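Local coordinates for RING finger protein unkempt homolog (Mus musculus, PDB 5ELH) that binds RNA sequence-specifically through clustered CCCH zinc fingers, represses translation and helps set the early morphology of cortical neurons, at residues F53-E66 with P78-H92. Numbering follows the deposited sequence.
Sequences FNYSPDVYCTKYDE and PFLHRTTGDTERRYH. With ZN (zinc ion), chain E.
His92 fills the tight end of this contact. Its NE2 donates an almost straight hydrogen bond (170°) to Tyr55 O, lying in the imidazole plane at 3.0 Å, while CE1 points edge-on into the centre of the Phe53 ring. Pro57 CB sits over one imidazole face, 3.6 Å from the ring centroid, a CH-pi contact that helps keep the ring from turning. Buried Leu80 wedges CD1 against the edge of Tyr55 and CD2 over one face of Tyr60. A single beta bridge, Leu80 N to Val59 O and Cys61 N to Leu80 O, sets Cys61 beside His81; Cys61 SG and His81 NE2 both bind the zinc ion, whose coordination Cys71 and Cys77 complete. Tyr64 stacks offset on His81, planes 11° apart. On the exposed side Arg82, bent at chi3 (-53°), lays its guanidinium on the other face of Tyr60, a cation-pi contact. Looser still, Glu66 OE1 stays 4.4 Å from Arg82 NE. Tyr60 OH donates to the syn lone pair of Asp86 OD1 (2.8 Å); replacing Tyr60 by an alanine would probably cost Arg82 its stacking face and Asp86 its donor. Helix 87-90 is tied in by Arg89 NH1 to Asp58 OD1 (2.8 Å), which also bonds Tyr95 OH, and by Glu88, over the Tyr55 ring, which salt-bridges Arg43 in the loop after helix 3-10.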
loop_
_atom_site.group_PDB
_atom_site.type_symbol
_atom_site.label_atom_id
_atom_site.label_comp_id
_atom_site.label_asym_id
_atom_site.label_seq_id
_atom_site.Cartn_x
_atom_site.Cartn_y
_atom_site.Cartn_z
ATOM N N PHE A 53 -5.650 20.449 -3.215
ATOM C CA PHE A 53 -5.543 19.330 -2.271
ATOM C C PHE A 53 -6.911 18.982 -1.710
ATOM O O PHE A 53 -7.774 19.851 -1.604
ATOM C CB PHE A 53 -4.665 19.700 -1.085
ATOM C CG PHE A 53 -3.195 19.692 -1.384
ATOM C CD1 PHE A 53 -2.599 18.598 -1.983
ATOM C CD2 PHE A 53 -2.412 20.778 -1.050
ATOM C CE1 PHE A 53 -1.247 18.589 -2.241
ATOM C CE2 PHE A 53 -1.063 20.780 -1.316
ATOM C CZ PHE A 53 -0.480 19.686 -1.917
ATOM N N ASN A 54 -7.097 17.728 -1.299
ATOM C CA ASN A 54 -8.355 17.337 -0.670
ATOM C C ASN A 54 -8.566 18.116 0.625
ATOM O O ASN A 54 -9.674 18.563 0.910
ATOM C CB ASN A 54 -8.449 15.825 -0.455
ATOM C CG ASN A 54 -7.316 15.282 0.377
ATOM O OD1 ASN A 54 -6.231 15.868 0.435
ATOM N ND2 ASN A 54 -7.553 14.144 1.018
ATOM N N TYR A 55 -7.496 18.321 1.381
ATOM C CA TYR A 55 -7.540 19.213 2.528
ATOM C C TYR A 55 -6.257 20.024 2.671
ATOM O O TYR A 55 -5.178 19.587 2.259
ATOM C CB TYR A 55 -7.836 18.444 3.822
ATOM C CG TYR A 55 -6.782 17.432 4.257
ATOM C CD1 TYR A 55 -5.711 17.815 5.035
ATOM C CD2 TYR A 55 -6.898 16.086 3.923
ATOM C CE1 TYR A 55 -4.766 16.891 5.455
ATOM C CE2 TYR A 55 -5.961 15.159 4.326
ATOM C CZ TYR A 55 -4.891 15.568 5.095
ATOM O OH TYR A 55 -3.941 14.652 5.507
ATOM N N SER A 56 -6.396 21.197 3.280
ATOM C CA SER A 56 -5.308 22.154 3.427
ATOM C C SER A 56 -4.186 21.644 4.319
ATOM O O SER A 56 -4.435 20.974 5.319
ATOM C CB SER A 56 -5.857 23.449 4.022
ATOM O OG SER A 56 -4.812 24.306 4.430
ATOM N N PRO A 57 -2.937 21.962 3.961
ATOM C CA PRO A 57 -1.824 21.669 4.871
ATOM C C PRO A 57 -1.561 22.793 5.870
ATOM O O PRO A 57 -0.584 22.720 6.609
ATOM C CB PRO A 57 -0.635 21.560 3.919
ATOM C CG PRO A 57 -0.959 22.488 2.828
ATOM C CD PRO A 57 -2.457 22.429 2.647
ATOM N N ASP A 58 -2.403 23.819 5.893
ATOM C CA ASP A 58 -2.117 25.001 6.697
ATOM C C ASP A 58 -3.286 25.465 7.567
ATOM O O ASP A 58 -3.071 25.852 8.717
ATOM C CB ASP A 58 -1.654 26.142 5.785
ATOM C CG ASP A 58 -0.309 25.860 5.140
ATOM O OD1 ASP A 58 0.624 25.490 5.876
ATOM O OD2 ASP A 58 -0.183 25.997 3.905
ATOM N N VAL A 59 -4.509 25.447 7.038
ATOM C CA VAL A 59 -5.640 25.965 7.808
ATOM C C VAL A 59 -6.384 24.833 8.543
ATOM O O VAL A 59 -6.937 23.918 7.937
ATOM C CB VAL A 59 -6.578 26.907 6.974
ATOM C CG1 VAL A 59 -6.240 26.867 5.489
ATOM C CG2 VAL A 59 -8.049 26.613 7.225
ATOM N N TYR A 60 -6.346 24.908 9.868
ATOM C CA TYR A 60 -6.866 23.851 10.730
ATOM C C TYR A 60 -8.396 23.898 10.854
ATOM O O TYR A 60 -8.994 24.962 11.020
ATOM C CB TYR A 60 -6.229 23.941 12.123
ATOM C CG TYR A 60 -4.823 23.369 12.218
ATOM C CD1 TYR A 60 -4.612 22.005 12.407
ATOM C CD2 TYR A 60 -3.710 24.194 12.130
ATOM C CE1 TYR A 60 -3.323 21.479 12.503
ATOM C CE2 TYR A 60 -2.422 23.678 12.225
ATOM C CZ TYR A 60 -2.234 22.322 12.407
ATOM O OH TYR A 60 -0.952 21.819 12.501
ATOM N N CYS A 61 -9.006 22.725 10.769
ATOM C CA CYS A 61 -10.431 22.538 11.035
ATOM C C CYS A 61 -10.757 22.908 12.471
ATOM O O CYS A 61 -10.093 22.433 13.388
ATOM C CB CYS A 61 -10.755 21.060 10.812
ATOM S SG CYS A 61 -12.487 20.547 10.990
ATOM N N THR A 62 -11.782 23.730 12.685
ATOM C CA THR A 62 -12.220 24.041 14.050
ATOM C C THR A 62 -13.296 23.081 14.582
ATOM O O THR A 62 -13.601 23.098 15.774
ATOM C CB THR A 62 -12.736 25.482 14.169
ATOM O OG1 THR A 62 -13.775 25.698 13.209
ATOM C CG2 THR A 62 -11.605 26.472 13.927
ATOM N N LYS A 63 -13.849 22.235 13.715
ATOM C CA LYS A 63 -14.887 21.275 14.117
ATOM C C LYS A 63 -14.320 19.941 14.613
ATOM O O LYS A 63 -14.995 19.201 15.326
ATOM C CB LYS A 63 -15.832 20.996 12.950
ATOM C CG LYS A 63 -16.567 22.223 12.434
ATOM C CD LYS A 63 -17.375 21.881 11.197
ATOM C CE LYS A 63 -18.052 23.109 10.619
ATOM N NZ LYS A 63 -18.638 22.837 9.277
ATOM N N TYR A 64 -13.092 19.633 14.212
ATOM C CA TYR A 64 -12.452 18.366 14.558
ATOM C C TYR A 64 -12.302 18.225 16.068
ATOM O O TYR A 64 -11.670 19.056 16.711
ATOM C CB TYR A 64 -11.078 18.270 13.880
ATOM C CG TYR A 64 -10.314 17.000 14.191
ATOM C CD1 TYR A 64 -10.660 15.793 13.596
ATOM C CD2 TYR A 64 -9.234 17.011 15.065
ATOM C CE1 TYR A 64 -9.966 14.634 13.873
ATOM C CE2 TYR A 64 -8.532 15.860 15.342
ATOM C CZ TYR A 64 -8.896 14.675 14.740
ATOM O OH TYR A 64 -8.199 13.518 15.013
ATOM N N ASP A 65 -12.896 17.177 16.626
ATOM C CA ASP A 65 -12.773 16.894 18.057
ATOM C C ASP A 65 -11.511 16.075 18.296
ATOM O O ASP A 65 -11.451 14.893 17.958
ATOM C CB ASP A 65 -14.002 16.136 18.567
ATOM C CG ASP A 65 -14.025 15.998 20.084
ATOM O OD1 ASP A 65 -12.977 16.210 20.735
ATOM O OD2 ASP A 65 -15.098 15.673 20.629
ATOM N N GLU A 66 -10.509 16.706 18.895
ATOM C CA GLU A 66 -9.200 16.080 19.056
ATOM C C GLU A 66 -9.219 14.903 20.047
ATOM O O GLU A 66 -8.369 14.012 19.986
ATOM C CB GLU A 66 -8.178 17.138 19.476
ATOM C CG GLU A 66 -6.740 16.659 19.456
ATOM C CD GLU A 66 -5.736 17.801 19.383
ATOM O OE1 GLU A 66 -6.167 18.981 19.330
ATOM O OE2 GLU A 66 -4.514 17.511 19.379
ATOM N N PRO A 78 -12.339 19.888 4.001
ATOM C CA PRO A 78 -11.228 20.512 3.273
ATOM C C PRO A 78 -10.175 21.149 4.167
ATOM O O PRO A 78 -9.234 21.770 3.654
ATOM C CB PRO A 78 -11.917 21.598 2.451
ATOM C CG PRO A 78 -13.091 21.993 3.275
ATOM C CD PRO A 78 -13.542 20.739 4.003
ATOM N N PHE A 79 -10.321 20.998 5.477
ATOM C CA PHE A 79 -9.398 21.588 6.428
ATOM C C PHE A 79 -8.567 20.538 7.158
ATOM O O PHE A 79 -8.885 19.348 7.174
ATOM C CB PHE A 79 -10.153 22.455 7.430
ATOM C CG PHE A 79 -11.028 23.493 6.782
ATOM C CD1 PHE A 79 -10.473 24.529 6.053
ATOM C CD2 PHE A 79 -12.401 23.429 6.903
ATOM C CE1 PHE A 79 -11.267 25.475 5.456
ATOM C CE2 PHE A 79 -13.201 24.379 6.314
ATOM C CZ PHE A 79 -12.633 25.402 5.591
ATOM N N LEU A 80 -7.497 21.019 7.765
ATOM C CA LEU A 80 -6.514 20.180 8.415
ATOM C C LEU A 80 -6.956 19.773 9.820
ATOM O O LEU A 80 -7.465 20.597 10.576
ATOM C CB LEU A 80 -5.217 20.977 8.485
ATOM C CG LEU A 80 -3.990 20.295 9.063
ATOM C CD1 LEU A 80 -3.614 19.074 8.244
ATOM C CD2 LEU A 80 -2.867 21.313 9.101
ATOM N N HIS A 81 -6.762 18.500 10.164
ATOM C CA HIS A 81 -7.103 17.997 11.488
ATOM C C HIS A 81 -5.866 17.844 12.336
ATOM O O HIS A 81 -4.857 17.303 11.887
ATOM C CB HIS A 81 -7.842 16.670 11.368
ATOM C CG HIS A 81 -9.170 16.798 10.685
ATOM N ND1 HIS A 81 -9.850 15.726 10.147
ATOM C CD2 HIS A 81 -9.938 17.887 10.443
ATOM C CE1 HIS A 81 -10.980 16.146 9.613
ATOM N NE2 HIS A 81 -11.058 17.456 9.778
ATOM N N ARG A 82 -5.947 18.346 13.559
ATOM C CA ARG A 82 -4.847 18.251 14.500
ATOM C C ARG A 82 -4.894 16.886 15.179
ATOM O O ARG A 82 -5.285 16.749 16.328
ATOM C CB ARG A 82 -4.920 19.382 15.520
ATOM C CG ARG A 82 -3.563 19.774 16.078
ATOM C CD ARG A 82 -3.690 20.871 17.115
ATOM N NE ARG A 82 -4.441 22.032 16.633
ATOM C CZ ARG A 82 -3.905 23.076 16.009
ATOM N NH1 ARG A 82 -2.600 23.125 15.761
ATOM N NH2 ARG A 82 -4.682 24.077 15.624
ATOM N N THR A 83 -4.517 15.867 14.423
ATOM C CA THR A 83 -4.446 14.513 14.934
ATOM C C THR A 83 -3.315 14.443 15.949
ATOM O O THR A 83 -2.519 15.371 16.053
ATOM C CB THR A 83 -4.182 13.537 13.788
ATOM O OG1 THR A 83 -2.947 13.884 13.140
ATOM C CG2 THR A 83 -5.308 13.611 12.773
ATOM N N THR A 84 -3.246 13.358 16.712
ATOM C CA THR A 84 -2.168 13.203 17.670
ATOM C C THR A 84 -0.838 13.235 16.925
ATOM O O THR A 84 -0.656 12.539 15.928
ATOM C CB THR A 84 -2.290 11.890 18.471
ATOM O OG1 THR A 84 -3.598 11.796 19.047
ATOM C CG2 THR A 84 -1.255 11.847 19.591
ATOM N N GLY A 85 0.073 14.073 17.399
ATOM C CA GLY A 85 1.386 14.196 16.796
ATOM C C GLY A 85 1.385 15.068 15.555
ATOM O O GLY A 85 2.407 15.176 14.878
ATOM N N ASP A 86 0.236 15.676 15.260
ATOM C CA ASP A 86 0.093 16.597 14.134
ATOM C C ASP A 86 0.442 15.894 12.835
ATOM O O ASP A 86 1.065 16.476 11.932
ATOM C CB ASP A 86 0.992 17.817 14.341
ATOM C CG ASP A 86 0.522 19.043 13.575
ATOM O OD1 ASP A 86 -0.640 19.070 13.090
ATOM O OD2 ASP A 86 1.325 20.000 13.478
ATOM N N THR A 87 0.008 14.642 12.732
ATOM C CA THR A 87 0.442 13.786 11.637
ATOM C C THR A 87 -0.189 14.093 10.279
ATOM O O THR A 87 0.377 13.715 9.259
ATOM C CB THR A 87 0.239 12.293 11.962
ATOM O OG1 THR A 87 -1.131 12.049 12.288
ATOM C CG2 THR A 87 1.131 11.871 13.133
ATOM N N GLU A 88 -1.345 14.755 10.231
ATOM C CA GLU A 88 -1.905 15.090 8.926
ATOM C C GLU A 88 -1.032 16.137 8.234
ATOM O O GLU A 88 -0.822 16.076 7.027
ATOM C CB GLU A 88 -3.373 15.546 9.011
ATOM C CG GLU A 88 -4.339 14.373 9.146
ATOM C CD GLU A 88 -5.781 14.721 8.777
ATOM O OE1 GLU A 88 -6.098 15.918 8.572
ATOM O OE2 GLU A 88 -6.589 13.778 8.670
ATOM N N ARG A 89 -0.513 17.088 9.000
ATOM C CA ARG A 89 0.343 18.127 8.432
ATOM C C ARG A 89 1.725 17.573 8.108
ATOM O O ARG A 89 2.272 17.819 7.039
ATOM C CB ARG A 89 0.469 19.292 9.416
ATOM C CG ARG A 89 1.479 20.341 9.005
ATOM C CD ARG A 89 0.895 21.704 8.770
ATOM N NE ARG A 89 1.356 22.647 9.772
ATOM C CZ ARG A 89 1.662 23.920 9.539
ATOM N NH1 ARG A 89 1.541 24.442 8.329
ATOM N NH2 ARG A 89 2.096 24.675 10.537
ATOM N N ARG A 90 2.281 16.813 9.040
ATOM C CA ARG A 90 3.654 16.348 8.922
ATOM C C ARG A 90 3.855 15.339 7.788
ATOM O O ARG A 90 4.949 15.232 7.236
ATOM C CB ARG A 90 4.106 15.763 10.263
ATOM C CG ARG A 90 4.448 16.831 11.301
ATOM C CD ARG A 90 4.625 16.269 12.712
ATOM N NE ARG A 90 5.521 15.113 12.775
ATOM C CZ ARG A 90 6.839 15.177 12.963
ATOM N NH1 ARG A 90 7.449 16.352 13.095
ATOM N NH2 ARG A 90 7.556 14.058 13.009
ATOM N N TYR A 91 2.807 14.598 7.446
ATOM C CA TYR A 91 2.886 13.593 6.388
ATOM C C TYR A 91 2.102 14.024 5.151
ATOM O O TYR A 91 1.797 13.217 4.273
ATOM C CB TYR A 91 2.445 12.227 6.915
ATOM C CG TYR A 91 3.391 11.768 8.003
ATOM C CD1 TYR A 91 3.164 12.108 9.329
ATOM C CD2 TYR A 91 4.548 11.069 7.695
ATOM C CE1 TYR A 91 4.028 11.728 10.322
ATOM C CE2 TYR A 91 5.419 10.686 8.676
ATOM C CZ TYR A 91 5.160 11.020 9.995
ATOM O OH TYR A 91 6.026 10.645 10.998
ATOM N N HIS A 92 1.823 15.316 5.083
ATOM C CA HIS A 92 1.145 15.914 3.934
ATOM C C HIS A 92 2.099 16.002 2.742
ATOM O O HIS A 92 3.319 16.188 2.912
ATOM C CB HIS A 92 0.652 17.313 4.307
ATOM C CG HIS A 92 -0.491 17.811 3.476
ATOM N ND1 HIS A 92 -0.352 18.177 2.152
ATOM C CD2 HIS A 92 -1.787 18.038 3.794
ATOM C CE1 HIS A 92 -1.521 18.581 1.685
ATOM N NE2 HIS A 92 -2.404 18.519 2.664
HETATM ZN ZN ZN E . -12.676 18.741 9.682
HETATM O O HOH W 1 -1.391 13.918 5.687
HETATM O O HOH W 2 -8.134 20.349 13.874
#